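Local coordinates for uncharacterized peptidase Lmo0363 (Listeria monocytogenes, PDB 3L4E), which is probably a serine-type peptidase of the S51 family, related to peptidase E, at residues V30-T35 against A48-L53; D81-T86 against K114-E119. All coordinates share one frame; numbering follows the deposited sequence.

Interaction 1 packs a helix onto a sheet, and interaction 2 pairs two strands inside that same sheet; their centres lie about 9 Å apart. Strands 29-33 and 82-85 are neighbours, probably hydrogen-bonded from I33 N to Y84 O at 2.7 Å and from Y84 N to T31 O at 2.8 Å. The two contacts also meet through side chains, since F32 CE1 lies 3.4 Å from Y84 CE1, the ring planes about 20° apart. Interaction 2 leads directly to S120, assigned to the charge relay by similarity: the S120 side chain lies about 4 Å from that of E119, the residue before it. In interaction 1, G49 stays about 11 Å from the S120 side chain.

Interaction 1. Residues V30-T35 against A48-L53; sequences VTFIPT and AGKKAL
F32 meets G49, K50 and L53, and V30 meets L53, where strand 30-33 faces helix 48-53, which runs back almost exactly antiparallel to the strand, at 172°. The segment axes come no closer than 10.8 Å, so the layers are joined by side chains. In register, V30 faces L53 and F32 faces K50.

The F32 ring does most of the bridging. With CG anti to the backbone N (chi1 -178°), the ring projects from the sheet toward the helix and meets it with its far end. F32 CZ lies 3.8 Å from K50 CB, while CG of the same lysine sits over one ring face; the two side chains cross at about a right angle. Beyond CG the K50 chain is extended and leads away from the strand, which carries NZ to a salt bridge with E62. L53 approaches the same ring obliquely with a single methyl, its CD1 3.7 Å from F32 CD1. That methyl also extends to V30, whose CG1 is 4.3 Å away, a looser contact. At G49 the lack of a side chain leaves backbone beside the ring, with F32 CE1 4.5 Å from G49 C.

V60 of strand 59-62, the second strand of the beta-alpha-beta unit 29-33, 44-55, 59-62, touches F32, K50 and L53. The chemistry is therefore that of a hydrophobic layer: dispersion contacts among aromatic, methyl and methylene groups hold helix to strand, and lysine contributes its aliphatic portion while its charged end leads away to E62.

Interaction 2. Residues D81-T86 against K114-E119; sequences DFIYVT and KLYIGE
Between I83, V85 and their partners L115, I117 and E119 the backbones form a regular parallel ladder. I83 N donates to L115 O, and I117 N returns the bond to I83 O at 2.7 Å. The pattern then repeats as V85 N to I117 O and E119 N to V85 O. All four bonds are nearly straight at the hydrogen, and CA-H...O contacts such as Y84 CA to I117 O, 3.3 Å, run beside them. Where the ladder begins, a water spans the gap, donating to D81 O and accepting from L115 N at 2.9 Å.

Apolar contacts line both faces of the pair. On one, L115 CD2 lies over the F82 ring, 4.0 Å from its centroid, in a CH-pi contact, with D81 CB over the opposite face. Further along, I117 CG2 comes obliquely to Y84 CD2 at 3.6 Å. On the other face, chi1 of Y116, 178°, swings the ring beside its own carbonyl carbon, and the ring leans toward the neighbouring strand: Y116 CD1 meets I83 CG2, and Y116 CE1 lies 3.7 Å from V85 CG2. Its OH is hydrogen-bonded to G122 O.

Polar groups close the two ends. K114 folds its methylenes against D81 O, and NZ forms a salt bridge with E109 and hydrogen bonds to L77 O and N80 O. At the other end a second water accepts from Y84 OH and donates to E119 OE2, 2.7 Å away. That oxygen also takes the G87 N-H, while OE1 takes that of F11, so the carboxylate is gripped on both oxygens.

Strand 115-119 runs straight into S120, and G118, S120 and G122 fit the GxSxG pattern, consistent with a nucleophile elbow at the end of a central parallel strand.

Interaction 1. Residues V30-T35 against A48-L53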
# COMPACT_ATOMS: atom_id res chain seq x y z
N VAL A 30 5.71 4.98 12.55
CA VAL A 30 4.94 4.50 11.41
C VAL A 30 3.58 4.00 11.87
O VAL A 30 3.50 3.18 12.77
CB VAL A 30 5.68 3.32 10.73
CG1 VAL A 30 4.89 2.79 9.53
CG2 VAL A 30 7.08 3.73 10.31
N THR A 31 2.51 4.51 11.25
CA THR A 31 1.19 3.91 11.38
C THR A 31 1.16 2.73 10.41
O THR A 31 1.18 2.92 9.20
CB THR A 31 0.05 4.89 11.02
OG1 THR A 31 0.07 5.99 11.94
CG2 THR A 31 -1.29 4.20 11.11
N PHE A 32 1.11 1.52 10.97
CA PHE A 32 1.27 0.28 10.22
C PHE A 32 -0.11 -0.38 10.13
O PHE A 32 -0.66 -0.80 11.14
CB PHE A 32 2.26 -0.61 10.99
CG PHE A 32 2.59 -1.93 10.35
CD1 PHE A 32 3.61 -2.02 9.42
CD2 PHE A 32 1.93 -3.09 10.74
CE1 PHE A 32 3.95 -3.26 8.85
CE2 PHE A 32 2.25 -4.32 10.18
CZ PHE A 32 3.27 -4.41 9.23
N ILE A 33 -0.65 -0.44 8.91
CA ILE A 33 -2.02 -0.91 8.67
C ILE A 33 -2.01 -2.28 7.98
O ILE A 33 -1.72 -2.37 6.79
CB ILE A 33 -2.81 0.10 7.82
CG1 ILE A 33 -2.89 1.45 8.54
CG2 ILE A 33 -4.20 -0.44 7.49
CD1 ILE A 33 -3.38 2.59 7.66
N PRO A 34 -2.29 -3.35 8.74
CA PRO A 34 -2.25 -4.72 8.19
C PRO A 34 -3.63 -5.23 7.79
O PRO A 34 -3.80 -6.42 7.52
CB PRO A 34 -1.72 -5.53 9.38
CG PRO A 34 -2.34 -4.84 10.56
CD PRO A 34 -2.40 -3.36 10.21
N THR A 35 -4.62 -4.34 7.75
CA THR A 35 -6.01 -4.71 7.49
C THR A 35 -6.23 -5.62 6.27
O THR A 35 -7.02 -6.57 6.34
CB THR A 35 -6.86 -3.45 7.34
OG1 THR A 35 -6.70 -2.64 8.52
CG2 THR A 35 -8.34 -3.79 7.14
N ALA A 48 7.38 -9.81 7.90
CA ALA A 48 8.62 -9.50 7.20
C ALA A 48 8.75 -7.99 7.01
O ALA A 48 9.82 -7.41 7.19
CB ALA A 48 8.69 -10.23 5.87
N GLY A 49 7.64 -7.34 6.66
CA GLY A 49 7.65 -5.90 6.50
C GLY A 49 7.84 -5.18 7.82
O GLY A 49 8.59 -4.21 7.91
N LYS A 50 7.13 -5.63 8.86
CA LYS A 50 7.24 -5.00 10.17
C LYS A 50 8.66 -5.08 10.72
O LYS A 50 9.21 -4.09 11.22
CB LYS A 50 6.26 -5.62 11.16
CG LYS A 50 6.18 -4.87 12.48
CD LYS A 50 5.12 -5.46 13.39
CE LYS A 50 4.97 -4.65 14.67
NZ LYS A 50 3.87 -5.14 15.54
N LYS A 51 9.26 -6.26 10.64
CA LYS A 51 10.63 -6.44 11.12
C LYS A 51 11.62 -5.63 10.29
O LYS A 51 12.63 -5.14 10.82
CB LYS A 51 10.99 -7.92 11.13
CG LYS A 51 10.22 -8.73 12.17
CD LYS A 51 10.40 -10.22 11.92
CE LYS A 51 9.58 -11.06 12.91
NZ LYS A 51 9.65 -12.52 12.58
N ALA A 52 11.35 -5.48 9.00
CA ALA A 52 12.22 -4.68 8.14
C ALA A 52 12.19 -3.22 8.58
O ALA A 52 13.24 -2.58 8.69
CB ALA A 52 11.84 -4.82 6.67
N LEU A 53 10.99 -2.70 8.81
CA LEU A 53 10.86 -1.33 9.31
C LEU A 53 11.63 -1.18 10.63
O LEU A 53 12.38 -0.21 10.81
CB LEU A 53 9.39 -0.97 9.52
CG LEU A 53 8.51 -0.85 8.26
CD1 LEU A 53 7.03 -0.83 8.66
CD2 LEU A 53 8.86 0.38 7.42

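Interaction 2. Residues D81-T86 against K114-E119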
# COMPACT_ATOMS: atom_id res chain seq x y z
N ASP A 81 4.71 9.70 11.79
CA ASP A 81 5.42 10.31 10.67
C ASP A 81 5.05 9.72 9.33
O ASP A 81 4.91 10.44 8.34
CB ASP A 81 6.92 10.20 10.89
CG ASP A 81 7.37 10.91 12.15
OD1 ASP A 81 7.14 12.13 12.25
OD2 ASP A 81 7.95 10.25 13.03
N PHE A 82 4.90 8.39 9.29
CA PHE A 82 4.65 7.67 8.04
C PHE A 82 3.39 6.84 8.14
O PHE A 82 2.94 6.52 9.23
CB PHE A 82 5.81 6.72 7.72
CG PHE A 82 7.16 7.38 7.69
CD1 PHE A 82 7.31 8.70 7.30
CD2 PHE A 82 8.30 6.66 8.03
CE1 PHE A 82 8.55 9.29 7.27
CE2 PHE A 82 9.54 7.25 8.00
CZ PHE A 82 9.67 8.56 7.62
N ILE A 83 2.83 6.51 6.98
CA ILE A 83 1.71 5.57 6.89
C ILE A 83 2.18 4.38 6.05
O ILE A 83 2.74 4.57 4.98
CB ILE A 83 0.48 6.23 6.20
CG1 ILE A 83 0.02 7.47 6.98
CG2 ILE A 83 -0.68 5.22 6.08
CD1 ILE A 83 -0.89 8.39 6.17
N TYR A 84 1.99 3.16 6.55
CA TYR A 84 2.41 1.96 5.84
C TYR A 84 1.22 1.02 5.74
O TYR A 84 0.61 0.69 6.76
CB TYR A 84 3.54 1.28 6.61
CG TYR A 84 4.10 -0.00 6.03
CD1 TYR A 84 3.36 -1.19 6.06
CD2 TYR A 84 5.39 -0.04 5.50
CE1 TYR A 84 3.89 -2.38 5.56
CE2 TYR A 84 5.92 -1.21 5.00
CZ TYR A 84 5.17 -2.38 5.03
OH TYR A 84 5.72 -3.54 4.53
N VAL A 85 0.92 0.57 4.53
CA VAL A 85 -0.20 -0.34 4.31
C VAL A 85 0.31 -1.65 3.73
O VAL A 85 0.90 -1.67 2.64
CB VAL A 85 -1.25 0.30 3.37
CG1 VAL A 85 -2.40 -0.68 3.08
CG2 VAL A 85 -1.77 1.60 3.98
N THR A 86 0.10 -2.74 4.47
CA THR A 86 0.60 -4.05 4.06
C THR A 86 -0.21 -4.61 2.89
O THR A 86 -1.32 -4.15 2.62
CB THR A 86 0.50 -5.11 5.18
OG1 THR A 86 -0.86 -5.53 5.32
CG2 THR A 86 1.03 -4.57 6.52
N LYS A 114 2.78 13.87 4.51
CA LYS A 114 3.10 12.59 5.14
C LYS A 114 3.45 11.51 4.12
O LYS A 114 2.77 11.37 3.11
CB LYS A 114 1.93 12.12 6.00
CG LYS A 114 2.28 11.06 7.01
CD LYS A 114 1.45 11.26 8.28
CE LYS A 114 1.83 12.56 8.97
NZ LYS A 114 1.05 12.78 10.22
N LEU A 115 4.52 10.76 4.39
CA LEU A 115 4.95 9.68 3.51
C LEU A 115 4.03 8.47 3.61
O LEU A 115 3.77 7.96 4.71
CB LEU A 115 6.38 9.26 3.85
CG LEU A 115 6.92 8.01 3.14
CD1 LEU A 115 6.94 8.20 1.64
CD2 LEU A 115 8.31 7.65 3.66
N TYR A 116 3.55 8.01 2.46
CA TYR A 116 2.71 6.82 2.35
C TYR A 116 3.49 5.68 1.71
O TYR A 116 4.03 5.84 0.60
CB TYR A 116 1.46 7.14 1.51
CG TYR A 116 0.53 5.96 1.29
CD1 TYR A 116 -0.51 5.69 2.17
CD2 TYR A 116 0.69 5.13 0.18
CE1 TYR A 116 -1.36 4.62 1.97
CE2 TYR A 116 -0.16 4.04 -0.03
CZ TYR A 116 -1.19 3.81 0.87
OH TYR A 116 -2.04 2.74 0.70
N ILE A 117 3.57 4.55 2.41
CA ILE A 117 4.23 3.36 1.88
C ILE A 117 3.15 2.33 1.60
O ILE A 117 2.41 1.93 2.50
CB ILE A 117 5.22 2.76 2.89
CG1 ILE A 117 6.28 3.80 3.31
CG2 ILE A 117 5.87 1.49 2.31
CD1 ILE A 117 7.01 3.42 4.59
N GLY A 118 3.02 1.95 0.33
CA GLY A 118 1.98 1.01 -0.05
C GLY A 118 2.53 -0.27 -0.64
O GLY A 118 3.21 -0.23 -1.67
N GLU A 119 2.23 -1.39 0.00
CA GLU A 119 2.71 -2.70 -0.44
C GLU A 119 1.60 -3.52 -1.08
O GLU A 119 0.59 -3.80 -0.43
CB GLU A 119 3.26 -3.49 0.73
CG GLU A 119 3.66 -4.91 0.36
CD GLU A 119 4.12 -5.69 1.57
OE1 GLU A 119 5.33 -5.93 1.67
OE2 GLU A 119 3.28 -6.05 2.42
O HOH W 1 6.45 11.88 6.23
O HOH W 2 4.16 -5.78 4.94